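Local coordinates for hypothetical protein (PDB 3LJN) that is of unknown function but is built from ankyrin repeats and so probably serves as a scaffold for binding other proteins, at residues V44-Q49 and A73-V78; G53-H58 and V78-H83; L117-D122 and P166-K171; L191-V196 and M228-M233; N222-A227 and A254-L259. All coordinates share one frame; numbering follows the deposited sequence.

Overall arrangement
An ankyrin protein shows how one architecture is held together by varied local chemistry. Contacts 1 and 2 touch, share Val78 and lie toward one end of the chain; contacts 4 and 5, which share helix 224-231, lie on the other side of its centre, about 35 to 50 Å from the first pair between contact centres. Contact 3 is the most central, about 7 Å from the chain's centre. Contact 1 is a surface contact and depends on small apolar groups, whereas the other four are partly buried. Among these, contact 2 uses aromatic faces and a capping box, contact 3 a cysteine between two loops, contact 4 a methionine and a salt bridge, and contact 5 a glutamate lying along a methionine.

Contact 1 (V44-Q49 and A73-V78); sequences VSPTIQ and ASVGEV
Thr47 and Glu77 meet methyl to carbonyl, with Thr47 CG2 lying 3.5 Å from Glu77 O. The same methyl skirts the backbone on either side of that residue, 4.2 Å from Gly76 C and 4.3 Å from Val78 CA. The side-chain torsion decides which branch does the touching: with chi1 at 55°, CG2 stands beside the backbone N of Thr47 and faces residues 76-78, while OG1 is turned elsewhere. Next to this pair, the ring of Pro46 crosses the side chain of Val75 at about a right angle. Pro46 CB is 3.9 Å from Val75 CG1; CG is modelled nearer still, too near to be trusted. Pro46 and Thr47 are the two central residues of a type I turn from Ser45 to Ile48, which directs both their CB atoms at the opposing segment. Between Val75 and Glu77, Gly76 offers backbone alone, and its CA comes within 6.2 Å of Pro46 CA. Side chains meet through carbon atoms, and the one polar neighbour is the backbone oxygen of Glu77; the contact lies at the surface. Ile48, which ends the turn, packs on Met21 and Ile24 of helix 18-30. The turn meets the last residue of helix 66-75 and the loop that leaves it, consistent with the side-by-side stacking of successive repeats in the ankyrin fold.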
# COMPACT_ATOMS: atom_id res chain seq x y z
N VAL A 44 -10.39 6.70 36.42
CA VAL A 44 -9.45 5.68 35.93
C VAL A 44 -8.99 6.11 34.54
O VAL A 44 -9.82 6.29 33.65
CB VAL A 44 -10.13 4.29 35.81
CG1 VAL A 44 -9.15 3.27 35.29
CG2 VAL A 44 -10.71 3.84 37.14
N SER A 45 -7.69 6.29 34.33
CA SER A 45 -7.25 6.73 33.00
C SER A 45 -7.57 5.66 31.93
O SER A 45 -7.26 4.48 32.12
CB SER A 45 -5.77 7.06 32.95
OG SER A 45 -5.25 6.84 31.65
N PRO A 46 -8.16 6.07 30.80
CA PRO A 46 -8.60 5.12 29.77
C PRO A 46 -7.51 4.22 29.22
O PRO A 46 -7.77 3.05 28.97
CB PRO A 46 -9.11 6.03 28.63
CG PRO A 46 -9.24 7.35 29.21
CD PRO A 46 -8.25 7.45 30.32
N THR A 47 -6.32 4.78 29.01
CA THR A 47 -5.24 4.10 28.30
C THR A 47 -4.31 3.30 29.23
O THR A 47 -3.12 3.13 28.93
CB THR A 47 -4.40 5.12 27.54
OG1 THR A 47 -3.94 6.12 28.46
CG2 THR A 47 -5.19 5.77 26.39
N ILE A 48 -4.84 2.80 30.34
CA ILE A 48 -4.04 2.17 31.38
C ILE A 48 -3.68 0.73 30.97
O ILE A 48 -4.55 -0.05 30.57
CB ILE A 48 -4.78 2.26 32.74
CG1 ILE A 48 -3.87 1.85 33.90
CG2 ILE A 48 -6.09 1.46 32.73
CD1 ILE A 48 -4.51 2.04 35.24
N GLN A 49 -2.40 0.38 31.09
CA GLN A 49 -1.89 -0.85 30.46
C GLN A 49 -1.55 -1.94 31.44
O GLN A 49 -1.42 -1.69 32.63
CB GLN A 49 -0.70 -0.57 29.52
CG GLN A 49 0.23 0.56 29.89
CD GLN A 49 1.27 0.88 28.79
OE1 GLN A 49 1.48 0.10 27.85
NE2 GLN A 49 1.93 2.03 28.93
N ALA A 73 -12.48 5.10 21.87
CA ALA A 73 -11.78 5.80 20.80
C ALA A 73 -11.90 7.32 20.93
O ALA A 73 -11.03 8.07 20.50
CB ALA A 73 -12.30 5.34 19.44
N SER A 74 -13.00 7.77 21.53
CA SER A 74 -13.24 9.20 21.67
C SER A 74 -12.53 9.82 22.88
O SER A 74 -12.41 11.04 22.97
CB SER A 74 -14.75 9.45 21.78
OG SER A 74 -15.22 9.15 23.09
N VAL A 75 -12.07 8.99 23.81
CA VAL A 75 -11.55 9.50 25.08
C VAL A 75 -10.02 9.44 25.18
O VAL A 75 -9.42 10.21 25.94
CB VAL A 75 -12.18 8.75 26.28
CG1 VAL A 75 -11.39 9.00 27.53
CG2 VAL A 75 -13.61 9.21 26.49
N GLY A 76 -9.40 8.55 24.41
CA GLY A 76 -7.97 8.31 24.54
C GLY A 76 -7.28 7.67 23.34
O GLY A 76 -7.69 6.59 22.87
N GLU A 77 -6.24 8.34 22.87
CA GLU A 77 -5.32 7.78 21.88
C GLU A 77 -4.41 6.74 22.57
O GLU A 77 -3.67 7.08 23.52
CB GLU A 77 -4.47 8.91 21.29
CG GLU A 77 -3.63 8.57 20.07
CD GLU A 77 -3.16 9.83 19.31
OE1 GLU A 77 -2.29 10.58 19.83
OE2 GLU A 77 -3.68 10.08 18.19
N VAL A 78 -4.48 5.48 22.12
CA VAL A 78 -3.62 4.41 22.63
C VAL A 78 -2.21 4.58 22.09
O VAL A 78 -2.01 4.56 20.89
CB VAL A 78 -4.15 3.03 22.20
CG1 VAL A 78 -3.04 1.98 22.23
CG2 VAL A 78 -5.33 2.60 23.09

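Contact 2 (G53-H58 and V78-H83); sequences GCTALH and VHSLWH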
# COMPACT_ATOMS: atom_id res chain seq x y z
N GLY A 53 1.37 -4.22 27.54
CA GLY A 53 0.89 -3.05 26.82
C GLY A 53 -0.52 -3.16 26.27
O GLY A 53 -0.90 -2.40 25.38
N CYS A 54 -1.32 -4.08 26.78
CA CYS A 54 -2.72 -4.17 26.37
C CYS A 54 -3.55 -3.12 27.12
O CYS A 54 -3.28 -2.83 28.29
CB CYS A 54 -3.29 -5.57 26.63
SG CYS A 54 -5.05 -5.66 26.25
N THR A 55 -4.52 -2.55 26.43
CA THR A 55 -5.42 -1.55 27.01
C THR A 55 -6.84 -1.91 26.67
O THR A 55 -7.10 -2.80 25.85
CB THR A 55 -5.21 -0.14 26.46
OG1 THR A 55 -5.89 -0.02 25.21
CG2 THR A 55 -3.75 0.17 26.27
N ALA A 56 -7.77 -1.20 27.28
CA ALA A 56 -9.19 -1.47 27.10
C ALA A 56 -9.55 -1.48 25.64
O ALA A 56 -10.29 -2.33 25.20
CB ALA A 56 -10.01 -0.41 27.82
N LEU A 57 -9.03 -0.53 24.88
CA LEU A 57 -9.42 -0.40 23.49
C LEU A 57 -8.93 -1.60 22.65
O LEU A 57 -9.67 -2.14 21.84
CB LEU A 57 -8.90 0.91 22.91
CG LEU A 57 -9.48 1.27 21.55
CD1 LEU A 57 -10.99 1.01 21.54
CD2 LEU A 57 -9.16 2.70 21.19
N HIS A 58 -7.68 -2.01 22.85
CA HIS A 58 -7.19 -3.21 22.21
C HIS A 58 -8.21 -4.34 22.40
O HIS A 58 -8.57 -5.02 21.44
CB HIS A 58 -5.86 -3.66 22.83
CG HIS A 58 -4.67 -2.84 22.43
ND1 HIS A 58 -4.09 -1.93 23.27
CD2 HIS A 58 -3.92 -2.86 21.31
CE1 HIS A 58 -3.04 -1.38 22.67
NE2 HIS A 58 -2.92 -1.93 21.48
N VAL A 78 -4.48 5.48 22.12
CA VAL A 78 -3.62 4.41 22.63
C VAL A 78 -2.21 4.58 22.09
O VAL A 78 -2.01 4.56 20.89
CB VAL A 78 -4.15 3.03 22.20
CG1 VAL A 78 -3.04 1.98 22.23
CG2 VAL A 78 -5.33 2.60 23.09
N HIS A 79 -1.23 4.73 22.99
CA HIS A 79 0.20 4.87 22.62
C HIS A 79 1.05 3.67 22.99
O HIS A 79 2.23 3.80 23.29
CB HIS A 79 0.81 6.10 23.31
CG HIS A 79 0.35 7.40 22.72
ND1 HIS A 79 0.67 7.79 21.44
CD2 HIS A 79 -0.42 8.39 23.25
CE1 HIS A 79 0.12 8.97 21.20
NE2 HIS A 79 -0.54 9.35 22.27
N SER A 80 0.45 2.49 22.99
CA SER A 80 1.19 1.29 23.29
C SER A 80 0.80 0.24 22.29
O SER A 80 -0.23 0.34 21.64
CB SER A 80 0.91 0.81 24.71
OG SER A 80 -0.44 0.41 24.85
N LEU A 81 1.63 -0.79 22.20
CA LEU A 81 1.46 -1.85 21.23
C LEU A 81 1.25 -3.14 22.00
O LEU A 81 1.83 -3.34 23.06
CB LEU A 81 2.71 -1.93 20.36
CG LEU A 81 2.94 -0.70 19.47
CD1 LEU A 81 4.42 -0.38 19.35
CD2 LEU A 81 2.29 -0.89 18.11
N TRP A 82 0.41 -4.02 21.47
CA TRP A 82 0.17 -5.31 22.08
C TRP A 82 0.52 -6.38 21.07
O TRP A 82 -0.09 -6.47 20.01
CB TRP A 82 -1.29 -5.42 22.53
CG TRP A 82 -1.60 -6.69 23.22
CD1 TRP A 82 -0.77 -7.43 24.00
CD2 TRP A 82 -2.85 -7.38 23.20
NE1 TRP A 82 -1.41 -8.55 24.46
CE2 TRP A 82 -2.70 -8.54 23.99
CE3 TRP A 82 -4.09 -7.14 22.59
CZ2 TRP A 82 -3.73 -9.46 24.19
CZ3 TRP A 82 -5.13 -8.05 22.81
CH2 TRP A 82 -4.94 -9.20 23.59
N HIS A 83 1.52 -7.19 21.41
CA HIS A 83 2.14 -8.08 20.44
C HIS A 83 2.38 -7.27 19.16
O HIS A 83 2.08 -7.72 18.07
CB HIS A 83 1.24 -9.29 20.17
CG HIS A 83 0.93 -10.12 21.39
ND1 HIS A 83 1.90 -10.51 22.29
CD2 HIS A 83 -0.23 -10.67 21.83
CE1 HIS A 83 1.35 -11.24 23.24
NE2 HIS A 83 0.05 -11.35 22.98
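The indole of Trp82 has Cys54 over one face and, within its own segment, His83 CD2 over the opposite one. Cys54 CB stands 3.8 Å from the centroid of the five-membered ring of Trp82, only 6° off the normal, in a CH-pi contact. Because Cys54 SG is anti to the backbone N (chi1 175°), the sulfur runs on across the same face, 4.0 Å from the centroid of the six-membered ring of Trp82. The second flat group, the imidazole of His58, receives Trp82 CB over one face, 4.1 Å from its centroid. At the edge of that imidazole lie Ser80 O, 3.5 Å from His58 CE1, and Thr55 CA. Val78 fills in between: CG1 approaches His58 CE1 obliquely, and CG2 meets Thr55 OG1 tip to tip at 3.4 Å and also packs on Leu57 CB. One hydrogen bond joins the segments, from Ser80 OG to Gly53 O at 2.9 Å, with the donor tilted 27° from the carbonyl plane.

What keeps His58 at this angle is a capping box at the start of helix 56-63. Thr55 N donates to His58 ND1 at 3.2 Å, Thr55 OG1 also pairs with ND1, and Leu57 N gives a weak bond to that hydroxyl. Beyond the segments, His58 NE2 bonds weakly to Gln85 O. The sequence Thr-Ala-Leu-His at 55-58 is a variant of the TPLH motif of ankyrin repeats, whose threonine and histidine characteristically lock the start of a helix to the neighbouring loop.

Contact 3 (L117-D122 and P166-K171); sequences LLNECD and PTAKDK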
# COMPACT_ATOMS: atom_id res chain seq x y z
N LEU A 117 -5.08 8.11 11.54
CA LEU A 117 -5.37 6.87 12.27
C LEU A 117 -5.22 5.62 11.42
O LEU A 117 -4.50 4.69 11.80
CB LEU A 117 -6.80 6.90 12.82
CG LEU A 117 -7.20 5.76 13.76
CD1 LEU A 117 -6.39 5.87 15.04
CD2 LEU A 117 -8.69 5.80 14.06
N LEU A 118 -5.90 5.59 10.27
CA LEU A 118 -5.95 4.38 9.45
C LEU A 118 -4.61 4.00 8.77
O LEU A 118 -4.45 2.88 8.32
CB LEU A 118 -7.05 4.47 8.39
CG LEU A 118 -8.50 4.29 8.84
CD1 LEU A 118 -9.42 4.38 7.64
CD2 LEU A 118 -8.70 2.97 9.52
N ASN A 119 -3.66 4.92 8.71
CA ASN A 119 -2.39 4.63 8.04
C ASN A 119 -1.23 4.34 9.00
O ASN A 119 -0.07 4.33 8.58
CB ASN A 119 -2.03 5.78 7.09
CG ASN A 119 -3.10 6.02 6.04
OD1 ASN A 119 -3.69 5.08 5.53
ND2 ASN A 119 -3.35 7.29 5.71
N GLU A 120 -1.55 4.09 10.27
CA GLU A 120 -0.56 3.68 11.28
C GLU A 120 0.12 2.38 10.89
O GLU A 120 -0.48 1.49 10.28
CB GLU A 120 -1.22 3.46 12.65
CG GLU A 120 -1.50 4.74 13.44
CD GLU A 120 -0.36 5.16 14.37
OE1 GLU A 120 -0.44 6.29 14.93
OE2 GLU A 120 0.61 4.38 14.56
N CYS A 121 1.38 2.25 11.29
CA CYS A 121 2.16 1.05 11.01
C CYS A 121 2.38 0.21 12.27
O CYS A 121 2.69 0.75 13.34
CB CYS A 121 3.50 1.46 10.40
SG CYS A 121 4.00 0.39 9.09
N ASP A 122 2.20 -1.10 12.16
CA ASP A 122 2.50 -1.98 13.29
C ASP A 122 4.01 -2.18 13.39
O ASP A 122 4.76 -1.65 12.57
CB ASP A 122 1.72 -3.32 13.22
CG ASP A 122 2.21 -4.25 12.11
OD1 ASP A 122 3.39 -4.19 11.74
OD2 ASP A 122 1.39 -5.09 11.64
N PRO A 166 -4.05 3.86 -0.46
CA PRO A 166 -3.43 2.75 -1.19
C PRO A 166 -1.94 2.92 -1.45
O PRO A 166 -1.33 2.03 -2.04
CB PRO A 166 -4.20 2.73 -2.52
CG PRO A 166 -5.52 3.25 -2.17
CD PRO A 166 -5.26 4.34 -1.14
N THR A 167 -1.36 4.04 -1.02
CA THR A 167 0.07 4.27 -1.14
C THR A 167 0.72 4.50 0.22
O THR A 167 1.76 5.15 0.31
CB THR A 167 0.37 5.49 -2.01
OG1 THR A 167 -0.14 6.67 -1.37
CG2 THR A 167 -0.26 5.35 -3.38
N ALA A 168 0.11 4.00 1.29
CA ALA A 168 0.71 4.06 2.63
C ALA A 168 2.03 3.28 2.63
O ALA A 168 2.13 2.27 1.97
CB ALA A 168 -0.24 3.48 3.65
N LYS A 169 3.03 3.76 3.35
CA LYS A 169 4.33 3.10 3.38
C LYS A 169 4.47 2.19 4.58
O LYS A 169 4.23 2.62 5.70
CB LYS A 169 5.47 4.12 3.43
CG LYS A 169 5.92 4.62 2.06
CD LYS A 169 7.27 5.33 2.16
CE LYS A 169 7.70 5.86 0.80
NZ LYS A 169 9.05 6.51 0.81
N ASP A 170 4.86 0.94 4.34
CA ASP A 170 5.33 0.07 5.42
C ASP A 170 6.77 0.46 5.81
O ASP A 170 7.29 1.45 5.31
CB ASP A 170 5.17 -1.42 5.05
CG ASP A 170 6.24 -1.96 4.08
OD1 ASP A 170 7.04 -1.19 3.52
OD2 ASP A 170 6.27 -3.20 3.89
N LYS A 171 7.41 -0.31 6.69
CA LYS A 171 8.79 -0.00 7.13
C LYS A 171 9.89 -0.49 6.16
O LYS A 171 11.08 -0.39 6.49
CB LYS A 171 9.03 -0.53 8.56
CG LYS A 171 8.40 0.37 9.62
CD LYS A 171 8.78 -0.01 11.04
CE LYS A 171 8.20 1.01 12.04
NZ LYS A 171 8.38 0.61 13.47
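Ala168 and Asn119 begin the contact, with Ala168 CB 4.2 Å from Asn119 OD1. From here two loop runs advance side by side in nearly the same direction, 24° apart, an arrangement in keeping with the regularly spaced loops of an ankyrin array. Asn119 OD1 is also an acceptor for Ser165 N, which ties the residue that follows helix 114-118 to the loop just before the second segment. Lys169 comes next and contributes its backbone: its carbonyl O lies 4.1 Å from Cys121 SG, while the side chain leads away to a salt bridge with Asp173.

At Asp170 the thiol packs against the backbone, Cys121 SG resting 3.9 Å from Asp170 CA. The Cys121 side chain is directed at the second segment and touches three successive residues, the last being Lys171, whose N is 4.2 Å from the sulfur. The side chain of Asp170, by contrast, leads away from the first segment, so that this residue, like Lys169, meets the cysteine through its main chain. Gly138 and Gln139, from the intervening chain, add backbone hydrogen bonds to Lys171 and Asp122 respectively, so the loops are also linked indirectly.

Lys171 closes the walk, its extended chain reaching along toward Asp122 at the end of the first segment. It makes a salt bridge with Glu123, and on the way Lys171 CG passes 4.4 Å from Cys121 SG, with NZ ending 4.4 Å from Asp122 O.

Contact 4 (L191-V196 and M228-M233); sequences LMMDTV and MRFVEM
Met193 and Arg229 mark where helix 186-195 and helix 224-231 come nearest in these segments, with their CA atoms 9.3 Å apart, a spacing that side chains must bridge. Most of that task falls to Met193, which points into the gap and sends its terminal methyl over one face of the Phe230 ring. The two side chains cross at about a right angle, a Met-aromatic arrangement in which CE leads and the heavier atom lies obliquely, Met193 SE being 5.1 Å from the centroid of the Phe230 ring. The methyl is modelled too close to the ring for its exact height to carry weight. Met193 CE also reaches Met233 SE at 4.0 Å. Both methionines are selenomethionines, so selenium occupies the place of sulfur.

Alongside this apolar group runs a salt bridge. Arg229 NH1 lies 2.9 Å from Asp194 OD1, but the hydrogen bond within it is weak, bent to 121° at the hydrogen, and the carboxylate and guanidinium planes are turned 47° apart. The oxygen comes in at the guanidinium edge. Bends at chi2 and chi3 bring the arginine's end round to it, and the same NH1 lies 4.3 Å from Met193 CB. Phe230 packs in addition on Met181 of helix 176-182, and Met233 on Leu202 and Leu204.

The division of labour is clear: Met193 and Phe230 are buried and meet without charge, whereas Asp194 and Arg229 are exposed, where solvent probably screens their single, poorly aligned bond and makes it an adjunct to the apolar contact.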
# COMPACT_ATOMS: atom_id res chain seq x y z
N LEU A 191 -9.91 -3.03 -7.12
CA LEU A 191 -10.77 -2.52 -6.07
C LEU A 191 -10.15 -1.27 -5.43
O LEU A 191 -10.83 -0.27 -5.27
CB LEU A 191 -11.03 -3.59 -5.02
CG LEU A 191 -12.06 -3.24 -3.95
CD1 LEU A 191 -13.39 -2.92 -4.60
CD2 LEU A 191 -12.22 -4.37 -2.97
N MSE A 192 -8.87 -1.32 -5.09
CA MSE A 192 -8.21 -0.17 -4.48
C MSE A 192 -8.23 1.06 -5.38
O MSE A 192 -8.56 2.15 -4.93
CB MSE A 192 -6.76 -0.49 -4.08
CG MSE A 192 -6.65 -1.21 -2.74
SE MSE A 192 -4.82 -1.65 -2.15
CE MSE A 192 -4.13 -2.44 -3.79
N MSE A 193 -7.89 0.87 -6.65
CA MSE A 193 -7.83 1.98 -7.59
C MSE A 193 -9.19 2.47 -8.05
O MSE A 193 -9.32 3.61 -8.48
CB MSE A 193 -7.04 1.58 -8.83
CG MSE A 193 -5.55 1.78 -8.70
SE MSE A 193 -4.68 0.70 -10.10
CE MSE A 193 -3.16 1.86 -10.57
N ASP A 194 -10.21 1.61 -7.99
CA ASP A 194 -11.55 2.01 -8.42
C ASP A 194 -12.40 2.53 -7.25
O ASP A 194 -13.23 3.41 -7.43
CB ASP A 194 -12.23 0.85 -9.16
CG ASP A 194 -11.37 0.30 -10.32
OD1 ASP A 194 -10.23 0.80 -10.52
OD2 ASP A 194 -11.82 -0.63 -11.04
N THR A 195 -12.15 2.02 -6.05
CA THR A 195 -12.81 2.48 -4.82
C THR A 195 -12.27 3.80 -4.32
O THR A 195 -12.98 4.55 -3.68
CB THR A 195 -12.63 1.45 -3.67
OG1 THR A 195 -12.97 0.14 -4.14
CG2 THR A 195 -13.51 1.80 -2.48
N VAL A 196 -10.99 4.07 -4.61
CA VAL A 196 -10.28 5.26 -4.08
C VAL A 196 -11.03 6.54 -4.45
O VAL A 196 -11.22 6.83 -5.63
CB VAL A 196 -8.80 5.32 -4.59
CG1 VAL A 196 -8.74 5.53 -6.09
CG2 VAL A 196 -8.02 6.41 -3.88
N MSE A 228 -0.75 1.27 -17.82
CA MSE A 228 -1.31 2.36 -18.60
C MSE A 228 -2.16 3.25 -17.74
O MSE A 228 -2.22 4.46 -17.95
CB MSE A 228 -2.17 1.80 -19.73
CG MSE A 228 -1.41 0.94 -20.72
SE MSE A 228 -0.72 1.98 -22.23
CE MSE A 228 -2.32 2.11 -23.38
N ARG A 229 -2.85 2.64 -16.77
CA ARG A 229 -3.66 3.39 -15.81
C ARG A 229 -2.80 4.27 -14.94
O ARG A 229 -3.22 5.34 -14.51
CB ARG A 229 -4.48 2.46 -14.92
CG ARG A 229 -5.68 1.85 -15.61
CD ARG A 229 -6.85 1.74 -14.65
NE ARG A 229 -7.35 3.06 -14.24
CZ ARG A 229 -8.27 3.27 -13.31
NH1 ARG A 229 -8.84 2.25 -12.65
NH2 ARG A 229 -8.64 4.52 -13.03
N PHE A 230 -1.59 3.81 -14.66
CA PHE A 230 -0.65 4.63 -13.93
C PHE A 230 -0.24 5.85 -14.76
O PHE A 230 -0.22 6.96 -14.25
CB PHE A 230 0.57 3.80 -13.51
CG PHE A 230 0.32 2.90 -12.33
CD1 PHE A 230 -0.04 3.43 -11.11
CD2 PHE A 230 0.49 1.53 -12.43
CE1 PHE A 230 -0.25 2.61 -10.02
CE2 PHE A 230 0.27 0.71 -11.35
CZ PHE A 230 -0.10 1.24 -10.14
N VAL A 231 0.04 5.64 -16.04
CA VAL A 231 0.42 6.73 -16.94
C VAL A 231 -0.69 7.78 -17.03
O VAL A 231 -0.43 8.99 -16.95
CB VAL A 231 0.76 6.19 -18.33
CG1 VAL A 231 0.72 7.28 -19.37
CG2 VAL A 231 2.12 5.54 -18.31
N GLU A 232 -1.92 7.31 -17.17
CA GLU A 232 -3.09 8.18 -17.30
C GLU A 232 -3.52 8.77 -15.96
O GLU A 232 -4.42 9.59 -15.91
CB GLU A 232 -4.25 7.41 -17.91
CG GLU A 232 -3.97 6.92 -19.34
CD GLU A 232 -4.96 5.87 -19.82
OE1 GLU A 232 -5.51 5.11 -18.96
OE2 GLU A 232 -5.18 5.81 -21.06
N MSE A 233 -2.90 8.31 -14.88
CA MSE A 233 -2.99 8.98 -13.60
C MSE A 233 -1.84 9.98 -13.43
O MSE A 233 -1.55 10.40 -12.32
CB MSE A 233 -2.96 7.95 -12.47
CG MSE A 233 -4.28 7.26 -12.29
SE MSE A 233 -4.18 5.71 -11.11
CE MSE A 233 -6.10 5.62 -10.62

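Contact 5 (N222-A227 and A254-L259); sequences NWEDVA and AAMVLL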
# COMPACT_ATOMS: atom_id res chain seq x y z
N ASN A 222 4.73 -7.75 -15.66
CA ASN A 222 4.02 -7.98 -16.91
C ASN A 222 2.51 -7.70 -16.82
O ASN A 222 1.69 -8.43 -17.37
CB ASN A 222 4.29 -9.39 -17.47
CG ASN A 222 3.91 -9.51 -18.94
OD1 ASN A 222 3.71 -8.51 -19.64
ND2 ASN A 222 3.82 -10.75 -19.42
N TRP A 223 2.18 -6.62 -16.13
CA TRP A 223 0.83 -6.10 -16.07
C TRP A 223 0.76 -4.84 -16.92
O TRP A 223 0.78 -3.73 -16.41
CB TRP A 223 0.47 -5.83 -14.60
CG TRP A 223 -0.00 -7.07 -13.87
CD1 TRP A 223 0.05 -8.37 -14.32
CD2 TRP A 223 -0.60 -7.13 -12.57
NE1 TRP A 223 -0.48 -9.21 -13.38
CE2 TRP A 223 -0.88 -8.48 -12.29
CE3 TRP A 223 -0.93 -6.16 -11.60
CZ2 TRP A 223 -1.48 -8.90 -11.09
CZ3 TRP A 223 -1.52 -6.58 -10.41
CH2 TRP A 223 -1.79 -7.93 -10.17
N GLU A 224 0.67 -5.03 -18.24
CA GLU A 224 0.76 -3.91 -19.19
C GLU A 224 -0.40 -2.93 -19.05
O GLU A 224 -0.18 -1.73 -19.09
CB GLU A 224 0.83 -4.41 -20.65
CG GLU A 224 1.27 -3.31 -21.65
CD GLU A 224 1.37 -3.80 -23.10
OE1 GLU A 224 0.88 -4.90 -23.43
OE2 GLU A 224 1.95 -3.06 -23.93
N ASP A 225 -1.61 -3.44 -18.89
CA ASP A 225 -2.83 -2.60 -18.84
C ASP A 225 -2.97 -1.78 -17.55
O ASP A 225 -3.52 -0.68 -17.56
CB ASP A 225 -4.07 -3.46 -19.06
CG ASP A 225 -4.04 -4.76 -18.27
OD1 ASP A 225 -3.23 -4.88 -17.32
OD2 ASP A 225 -4.82 -5.67 -18.63
N VAL A 226 -2.48 -2.33 -16.45
CA VAL A 226 -2.45 -1.61 -15.18
C VAL A 226 -1.39 -0.54 -15.25
O VAL A 226 -1.54 0.51 -14.65
CB VAL A 226 -2.15 -2.55 -14.00
CG1 VAL A 226 -1.83 -1.76 -12.77
CG2 VAL A 226 -3.33 -3.46 -13.73
N ALA A 227 -0.33 -0.81 -16.00
CA ALA A 227 0.75 0.15 -16.25
C ALA A 227 0.25 1.42 -16.96
O ALA A 227 0.77 2.51 -16.73
CB ALA A 227 1.84 -0.49 -17.06
N ALA A 254 10.50 -5.03 -21.80
CA ALA A 254 9.35 -5.91 -21.57
C ALA A 254 8.59 -6.22 -22.86
O ALA A 254 7.58 -6.91 -22.80
CB ALA A 254 8.41 -5.27 -20.56
N ALA A 255 9.10 -5.74 -24.01
CA ALA A 255 8.34 -5.69 -25.26
C ALA A 255 7.23 -4.66 -25.04
O ALA A 255 7.53 -3.49 -24.84
CB ALA A 255 7.80 -7.05 -25.65
N MSE A 256 5.97 -5.06 -25.00
CA MSE A 256 4.93 -4.13 -24.53
C MSE A 256 4.89 -2.91 -25.44
O MSE A 256 5.52 -1.89 -25.14
CB MSE A 256 5.15 -3.68 -23.06
CG MSE A 256 4.95 -4.79 -21.98
SE MSE A 256 4.64 -4.12 -20.10
CE MSE A 256 5.37 -2.30 -20.33
N VAL A 257 4.14 -3.03 -26.53
CA VAL A 257 4.21 -2.10 -27.65
C VAL A 257 3.42 -0.82 -27.38
O VAL A 257 3.95 0.28 -27.52
CB VAL A 257 3.71 -2.74 -28.95
CG1 VAL A 257 3.98 -1.83 -30.12
CG2 VAL A 257 4.38 -4.08 -29.19
N LEU A 258 2.15 -0.97 -26.97
CA LEU A 258 1.29 0.19 -26.67
C LEU A 258 1.84 1.12 -25.59
O LEU A 258 1.85 2.34 -25.78
CB LEU A 258 -0.14 -0.26 -26.30
CG LEU A 258 -0.98 -0.99 -27.38
CD1 LEU A 258 -2.50 -0.69 -27.23
CD2 LEU A 258 -0.52 -0.67 -28.83
N LEU A 259 2.31 0.57 -24.47
CA LEU A 259 2.95 1.38 -23.44
C LEU A 259 4.15 2.14 -24.00
O LEU A 259 4.33 3.32 -23.71
CB LEU A 259 3.41 0.51 -22.27
CG LEU A 259 3.89 1.33 -21.06
CD1 LEU A 259 2.72 1.68 -20.10
CD2 LEU A 259 5.01 0.65 -20.29
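Glu224 and Met256 supply the apolar part of the contact by sliding past each other in opposite directions. Met256 SE, a selenium atom here, lies 3.8 Å from Glu224 CG and 3.9 Å from Glu224 CB, so the glutamate serves through its methylenes. Its fully extended chain, with CG anti to the backbone N (chi1 -166°), carries the carboxylate onward beside Met256 CB. A second apolar touch joins Ala227 CB to Leu259 CD1 at 3.8 Å.

The polar part has no defined bond and is probably electrostatic. Glu224 OE2 sits by the first turn of helix 257-266, 3.4 Å from Val257 N at a poor angle and 3.7 Å from both Leu258 N and Leu259 N. A negative group beside the amino end of a helix would probably be favoured by the helix dipole, although no capping bond is made; Met256 itself occupies the N-cap position.

Ile219 of helix 216-219 also packs on Met256 and Leu259, and Asn222 leaves the preceding helix in a Schellman motif, with positive phi. The starts of helices 224-231 and 257-266 thus pack side by side, consistent with the stacked helices of an ankyrin array.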